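Local coordinates for protein succinate dehydrogenase (Membrane anchor subunit) (Mycolicibacterium smegmatis, PDB 7D6V) that anchors a succinate dehydrogenase in the membrane, holds an embedded Rieske-type iron-sulfur cluster, and probably helps pass electrons from succinate to quinone, at residues 111-116 and 150-155. Sequence-based numbering, arbitrary orientation.
With FES (Fe2/s2 (inorganic) cluster), chain J; PEV ((1S)-2-{[(2-aminoethoxy)(hydroxy)phosphoryl]oxy}-1-[(palmitoyloxy)methyl]ethyl stearate), chain I.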
ATOM      1  N   ARG C 111      -3.574 -36.600   9.817  1.00 12.33           N
ATOM      2  CA  ARG C 111      -3.404 -35.452  10.698  1.00 12.33           C
ATOM      3  C   ARG C 111      -1.947 -35.041  10.852  1.00 12.33           C
ATOM      4  O   ARG C 111      -1.678 -33.889  11.197  1.00 12.33           O
ATOM      5  CB  ARG C 111      -4.031 -35.737  12.060  1.00 12.33           C
ATOM      6  CG  ARG C 111      -5.534 -35.583  12.044  1.00 12.33           C
ATOM      7  CD  ARG C 111      -6.115 -35.585  13.432  1.00 12.33           C
ATOM      8  NE  ARG C 111      -7.572 -35.553  13.411  1.00 12.33           N
ATOM      9  CZ  ARG C 111      -8.299 -34.482  13.706  1.00 12.33           C
ATOM     10  NH1 ARG C 111      -7.705 -33.349  14.042  1.00 12.33           N
ATOM     11  NH2 ARG C 111      -9.619 -34.544  13.665  1.00 12.33           N
ATOM     12  N   LEU C 112      -1.003 -35.946  10.586  1.00 12.74           N
ATOM     13  CA  LEU C 112       0.407 -35.586  10.638  1.00 12.74           C
ATOM     14  C   LEU C 112       0.827 -34.771   9.426  1.00 12.74           C
ATOM     15  O   LEU C 112       1.726 -33.930   9.530  1.00 12.74           O
ATOM     16  CB  LEU C 112       1.258 -36.847  10.748  1.00 12.74           C
ATOM     17  CG  LEU C 112       2.572 -36.726  11.514  1.00 12.74           C
ATOM     18  CD1 LEU C 112       2.314 -36.331  12.954  1.00 12.74           C
ATOM     19  CD2 LEU C 112       3.342 -38.030  11.441  1.00 12.74           C
ATOM     20  N   THR C 113       0.208 -35.007   8.273  1.00 11.82           N
ATOM     21  CA  THR C 113       0.515 -34.240   7.076  1.00 11.82           C
ATOM     22  C   THR C 113      -0.406 -33.042   6.897  1.00 11.82           C
ATOM     23  O   THR C 113      -0.249 -32.300   5.924  1.00 11.82           O
ATOM     24  CB  THR C 113       0.450 -35.137   5.836  1.00 11.82           C
ATOM     25  OG1 THR C 113      -0.806 -35.822   5.798  1.00 11.82           O
ATOM     26  CG2 THR C 113       1.571 -36.159   5.865  1.00 11.82           C
ATOM     27  N   CYS C 114      -1.336 -32.840   7.823  1.00 10.87           N
ATOM     28  CA  CYS C 114      -2.245 -31.703   7.743  1.00 10.87           C
ATOM     29  C   CYS C 114      -1.437 -30.409   7.746  1.00 10.87           C
ATOM     30  O   CYS C 114      -0.456 -30.285   8.480  1.00 10.87           O
ATOM     31  CB  CYS C 114      -3.229 -31.715   8.912  1.00 10.87           C
ATOM     32  SG  CYS C 114      -3.990 -30.113   9.265  1.00 10.87           S
ATOM     33  N   TYR C 115      -1.847 -29.446   6.926  1.00 10.84           N
ATOM     34  CA  TYR C 115      -1.140 -28.175   6.838  1.00 10.84           C
ATOM     35  C   TYR C 115      -1.194 -27.414   8.158  1.00 10.84           C
ATOM     36  O   TYR C 115      -0.184 -26.857   8.597  1.00 10.84           O
ATOM     37  CB  TYR C 115      -1.709 -27.335   5.693  1.00 10.84           C
ATOM     38  CG  TYR C 115      -1.194 -27.736   4.325  1.00 10.84           C
ATOM     39  CD1 TYR C 115      -0.015 -27.207   3.828  1.00 10.84           C
ATOM     40  CD2 TYR C 115      -1.884 -28.642   3.537  1.00 10.84           C
ATOM     41  CE1 TYR C 115       0.463 -27.562   2.592  1.00 10.84           C
ATOM     42  CE2 TYR C 115      -1.411 -29.007   2.295  1.00 10.84           C
ATOM     43  CZ  TYR C 115      -0.235 -28.462   1.830  1.00 10.84           C
ATOM     44  OH  TYR C 115       0.250 -28.812   0.596  1.00 10.84           O
ATOM     45  N   TYR C 116      -2.350 -27.394   8.822  1.00 11.59           N
ATOM     46  CA  TYR C 116      -2.417 -26.721  10.115  1.00 11.59           C
ATOM     47  C   TYR C 116      -1.531 -27.406  11.147  1.00 11.59           C
ATOM     48  O   TYR C 116      -0.792 -26.745  11.884  1.00 11.59           O
ATOM     49  CB  TYR C 116      -3.850 -26.650  10.635  1.00 11.59           C
ATOM     50  CG  TYR C 116      -3.848 -26.276  12.096  1.00 11.59           C
ATOM     51  CD1 TYR C 116      -3.428 -25.018  12.503  1.00 11.59           C
ATOM     52  CD2 TYR C 116      -4.207 -27.193  13.071  1.00 11.59           C
ATOM     53  CE1 TYR C 116      -3.384 -24.679  13.832  1.00 11.59           C
ATOM     54  CE2 TYR C 116      -4.172 -26.860  14.405  1.00 11.59           C
ATOM     55  CZ  TYR C 116      -3.763 -25.600  14.779  1.00 11.59           C
ATOM     56  OH  TYR C 116      -3.728 -25.258  16.109  1.00 11.59           O
ATOM     57  N   ILE C 150      10.121 -33.831   2.683  1.00 15.48           N
ATOM     58  CA  ILE C 150       9.555 -33.708   1.344  1.00 15.48           C
ATOM     59  C   ILE C 150       8.322 -34.589   1.190  1.00 15.48           C
ATOM     60  O   ILE C 150       7.510 -34.366   0.287  1.00 15.48           O
ATOM     61  CB  ILE C 150      10.618 -34.040   0.274  1.00 15.48           C
ATOM     62  CG1 ILE C 150      10.170 -33.601  -1.122  1.00 15.48           C
ATOM     63  CG2 ILE C 150      10.909 -35.519   0.249  1.00 15.48           C
ATOM     64  CD1 ILE C 150      10.101 -32.118  -1.310  1.00 15.48           C
ATOM     65  N   LEU C 151       8.150 -35.577   2.070  1.00 15.06           N
ATOM     66  CA  LEU C 151       7.028 -36.501   1.991  1.00 15.06           C
ATOM     67  C   LEU C 151       5.720 -35.891   2.470  1.00 15.06           C
ATOM     68  O   LEU C 151       4.683 -36.548   2.369  1.00 15.06           O
ATOM     69  CB  LEU C 151       7.329 -37.760   2.802  1.00 15.06           C
ATOM     70  CG  LEU C 151       8.451 -38.656   2.283  1.00 15.06           C
ATOM     71  CD1 LEU C 151       8.735 -39.774   3.265  1.00 15.06           C
ATOM     72  CD2 LEU C 151       8.106 -39.219   0.920  1.00 15.06           C
ATOM     73  N   GLN C 152       5.737 -34.664   2.987  1.00 13.78           N
ATOM     74  CA  GLN C 152       4.502 -34.005   3.387  1.00 13.78           C
ATOM     75  C   GLN C 152       3.634 -33.616   2.201  1.00 13.78           C
ATOM     76  O   GLN C 152       2.499 -33.175   2.405  1.00 13.78           O
ATOM     77  CB  GLN C 152       4.812 -32.763   4.220  1.00 13.78           C
ATOM     78  CG  GLN C 152       5.783 -33.002   5.355  1.00 13.78           C
ATOM     79  CD  GLN C 152       5.084 -33.268   6.664  1.00 13.78           C
ATOM     80  OE1 GLN C 152       3.993 -33.829   6.691  1.00 13.78           O
ATOM     81  NE2 GLN C 152       5.711 -32.870   7.762  1.00 13.78           N
ATOM     82  N   ASN C 153       4.136 -33.765   0.978  1.00 13.64           N
ATOM     83  CA  ASN C 153       3.424 -33.369  -0.228  1.00 13.64           C
ATOM     84  C   ASN C 153       2.431 -34.414  -0.714  1.00 13.64           C
ATOM     85  O   ASN C 153       1.746 -34.171  -1.712  1.00 13.64           O
ATOM     86  CB  ASN C 153       4.426 -33.055  -1.340  1.00 13.64           C
ATOM     87  CG  ASN C 153       5.256 -31.828  -1.045  1.00 13.64           C
ATOM     88  OD1 ASN C 153       4.756 -30.705  -1.078  1.00 13.64           O
ATOM     89  ND2 ASN C 153       6.532 -32.033  -0.758  1.00 13.64           N
ATOM     90  N   ILE C 154       2.329 -35.557  -0.045  1.00 12.74           N
ATOM     91  CA  ILE C 154       1.366 -36.585  -0.412  1.00 12.74           C
ATOM     92  C   ILE C 154       0.110 -36.500   0.455  1.00 12.74           C
ATOM     93  O   ILE C 154      -0.612 -37.484   0.595  1.00 12.74           O
ATOM     94  CB  ILE C 154       1.984 -37.989  -0.352  1.00 12.74           C
ATOM     95  CG1 ILE C 154       2.458 -38.303   1.064  1.00 12.74           C
ATOM     96  CG2 ILE C 154       3.128 -38.107  -1.333  1.00 12.74           C
ATOM     97  CD1 ILE C 154       3.091 -39.659   1.205  1.00 12.74           C
ATOM     98  N   HIS C 155      -0.152 -35.334   1.044  1.00 11.21           N
ATOM     99  CA  HIS C 155      -1.269 -35.188   1.968  1.00 11.21           C
ATOM    100  C   HIS C 155      -2.615 -35.459   1.305  1.00 11.21           C
ATOM    101  O   HIS C 155      -3.550 -35.908   1.974  1.00 11.21           O
ATOM    102  CB  HIS C 155      -1.247 -33.789   2.577  1.00 11.21           C
ATOM    103  CG  HIS C 155      -2.331 -33.551   3.576  1.00 11.21           C
ATOM    104  ND1 HIS C 155      -2.547 -34.385   4.650  1.00 11.21           N
ATOM    105  CD2 HIS C 155      -3.268 -32.581   3.657  1.00 11.21           C
ATOM    106  CE1 HIS C 155      -3.568 -33.935   5.354  1.00 11.21           C
ATOM    107  NE2 HIS C 155      -4.021 -32.841   4.774  1.00 11.21           N
TER
HETATM  108 FE1  FES J 303      -5.483 -29.923   7.294  1.00 12.80          FE
HETATM  109 FE2  FES J 303      -6.010 -31.295   5.040  1.00 12.80          FE
HETATM  110  S1  FES J 303      -4.802 -29.469   5.254  1.00 12.80           S
HETATM  111  S2  FES J 303      -6.752 -31.704   7.065  1.00 12.80           S
HETATM  112  C48 PEV I 302      -4.081 -35.313  16.347  1.00 18.60           C
HETATM  113  C47 PEV I 302      -3.038 -36.417  16.227  1.00 18.60           C
HETATM  114  C46 PEV I 302      -1.825 -35.929  15.446  1.00 18.60           C
HETATM  115  C45 PEV I 302      -0.913 -35.097  16.337  1.00 18.60           C
HETATM  116  C44 PEV I 302       0.552 -35.263  15.956  1.00 18.60           C
HETATM  117  C43 PEV I 302       1.418 -34.158  16.546  1.00 18.60           C
HETATM  118  C42 PEV I 302       2.763 -34.706  16.996  1.00 18.60           C
HETATM  119  C41 PEV I 302       3.858 -34.347  16.005  1.00 18.60           C
HETATM  120  C40 PEV I 302       5.232 -34.380  16.653  1.00 18.60           C
HETATM  121  C39 PEV I 302       6.235 -35.076  15.751  1.00 18.60           C
HETATM  122  C38 PEV I 302       6.693 -34.129  14.652  1.00 18.60           C
HETATM  123  C37 PEV I 302       7.890 -33.305  15.106  1.00 18.60           C
HETATM  124  C36 PEV I 302       9.010 -33.356  14.083  1.00 18.60           C
HETATM  125  C35 PEV I 302       8.986 -32.128  13.184  1.00 18.60           C
HETATM  126  C34 PEV I 302      10.380 -31.824  12.661  1.00 18.60           C
HETATM  127  C33 PEV I 302      11.028 -33.070  12.080  1.00 18.60           C
HETATM  128  C32 PEV I 302      12.543 -32.968  12.149  1.00 18.60           C
HETATM  129  C31 PEV I 302      13.107 -32.406  10.856  1.00 18.60           C
HETATM  130  O31 PEV I 302      12.856 -31.296  10.536  1.00 18.60           O
HETATM  131  O2  PEV I 302      13.926 -33.199  10.055  1.00 18.60           O
HETATM  132  C2  PEV I 302      15.243 -32.747  10.018  1.00 18.60           C
HETATM  133  C1  PEV I 302      15.442 -31.952   8.735  1.00 18.60           C
HETATM  134  O3P PEV I 302      15.186 -30.605   9.012  1.00 18.60           O
HETATM  135  P   PEV I 302      16.402 -29.512   8.812  1.00 18.60           P
HETATM  136  O1P PEV I 302      17.308 -29.520  10.017  1.00 18.60           O
HETATM  137  O2P PEV I 302      15.811 -28.138   8.627  1.00 18.60           O
HETATM  138  O4P PEV I 302      17.279 -29.937   7.486  1.00 18.60           O
HETATM  139  C4  PEV I 302      18.493 -30.604   7.673  1.00 18.60           C
HETATM  140  C5  PEV I 302      18.645 -31.637   6.558  1.00 18.60           C
HETATM  141  N6  PEV I 302      19.573 -32.677   6.959  1.00 18.60           N
HETATM  142  C3  PEV I 302      16.186 -33.946  10.057  1.00 18.60           C
HETATM  143  O3  PEV I 302      15.756 -34.781  11.094  1.00 18.60           O
HETATM  144  C11 PEV I 302      15.209 -35.996  10.667  1.00 18.60           C
HETATM  145  O11 PEV I 302      15.870 -36.764  10.058  1.00 18.60           O
HETATM  146  C12 PEV I 302      13.752 -36.328  10.976  1.00 18.60           C
HETATM  147  C13 PEV I 302      13.593 -37.736  11.541  1.00 18.60           C
HETATM  148  C14 PEV I 302      12.283 -37.901  12.305  1.00 18.60           C
HETATM  149  C15 PEV I 302      11.083 -37.377  11.521  1.00 18.60           C
HETATM  150  C16 PEV I 302      10.049 -38.473  11.287  1.00 18.60           C
HETATM  151  C17 PEV I 302       8.602 -38.001  11.426  1.00 18.60           C
HETATM  152  C18 PEV I 302       8.469 -36.505  11.710  1.00 18.60           C
HETATM  153  C19 PEV I 302       7.583 -35.778  10.699  1.00 18.60           C
HETATM  154  C20 PEV I 302       7.167 -36.655   9.518  1.00 18.60           C
HETATM  155  C21 PEV I 302       5.929 -36.109   8.812  1.00 18.60           C
HETATM  156  C22 PEV I 302       5.210 -37.178   7.994  1.00 18.60           C
HETATM  157  C23 PEV I 302       5.624 -37.200   6.524  1.00 18.60           C
HETATM  158  C24 PEV I 302       5.686 -38.630   6.001  1.00 18.60           C
HETATM  159  C25 PEV I 302       4.307 -39.165   5.629  1.00 18.60           C
HETATM  160  C26 PEV I 302       3.953 -40.423   6.417  1.00 18.60           C
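Leu-112 approaches with its backbone O, 3.6 Å from OE1 of Gln-152, two acceptors that do not bond each other; its methyls turn to the lipid, CD1 lying 3.6 Å from C44 of PEV and CD2 near the other acyl chain. The CB of Thr-113 is directed toward 150-155, and both branches are used. CG2 meets the amide oxygen of Gln-152, whose chain bends (chi2 -95°) to bring the amide between threonine and lipid; NE2 of Gln-152 lies 3.4 Å from C21 of PEV and is hydrogen-bonded to Tyr-122 and Tyr-121. Thr-113 OG1 accepts a hydrogen bond from ND1 of His-155 at 2.5 Å, tilted 21° out of the imidazole plane, and also bonds the Ala-109 carbonyl. With NE2 of His-155 bound to FE2 at 2.5 Å, the ring is held at both nitrogens, which fixes its rotation. Over one face lie the Thr-113 carbonyl oxygen and Cys-114 CA, the latter a CH-pi contact 3.9 Å from the His-155 centroid. Cys-114 N-caps helix 115-124, and its chi1 of 159° carries SG to FE1, 2.5 Å away. CD2 of Tyr-115 comes 4.2 Å from CD2 of His-155, the ring planes nearly perpendicular, with the tyrosine's edge toward S1; its hydroxyl bonds Glu-229 of the iron-sulfur subunit. His-240 on FE1 and Cys-206 on FE2 give each iron one cysteine and one histidine, unlike a classical Rieske centre's two-and-two split. Ile-150, Leu-151 and Ile-154 touch ubiquinone-1, consistent with electron transfer from the cluster. The break between helices 104-112 and 115-124 here meets the start of helix 155-175, with helices 188-204 and 240-264 alongside.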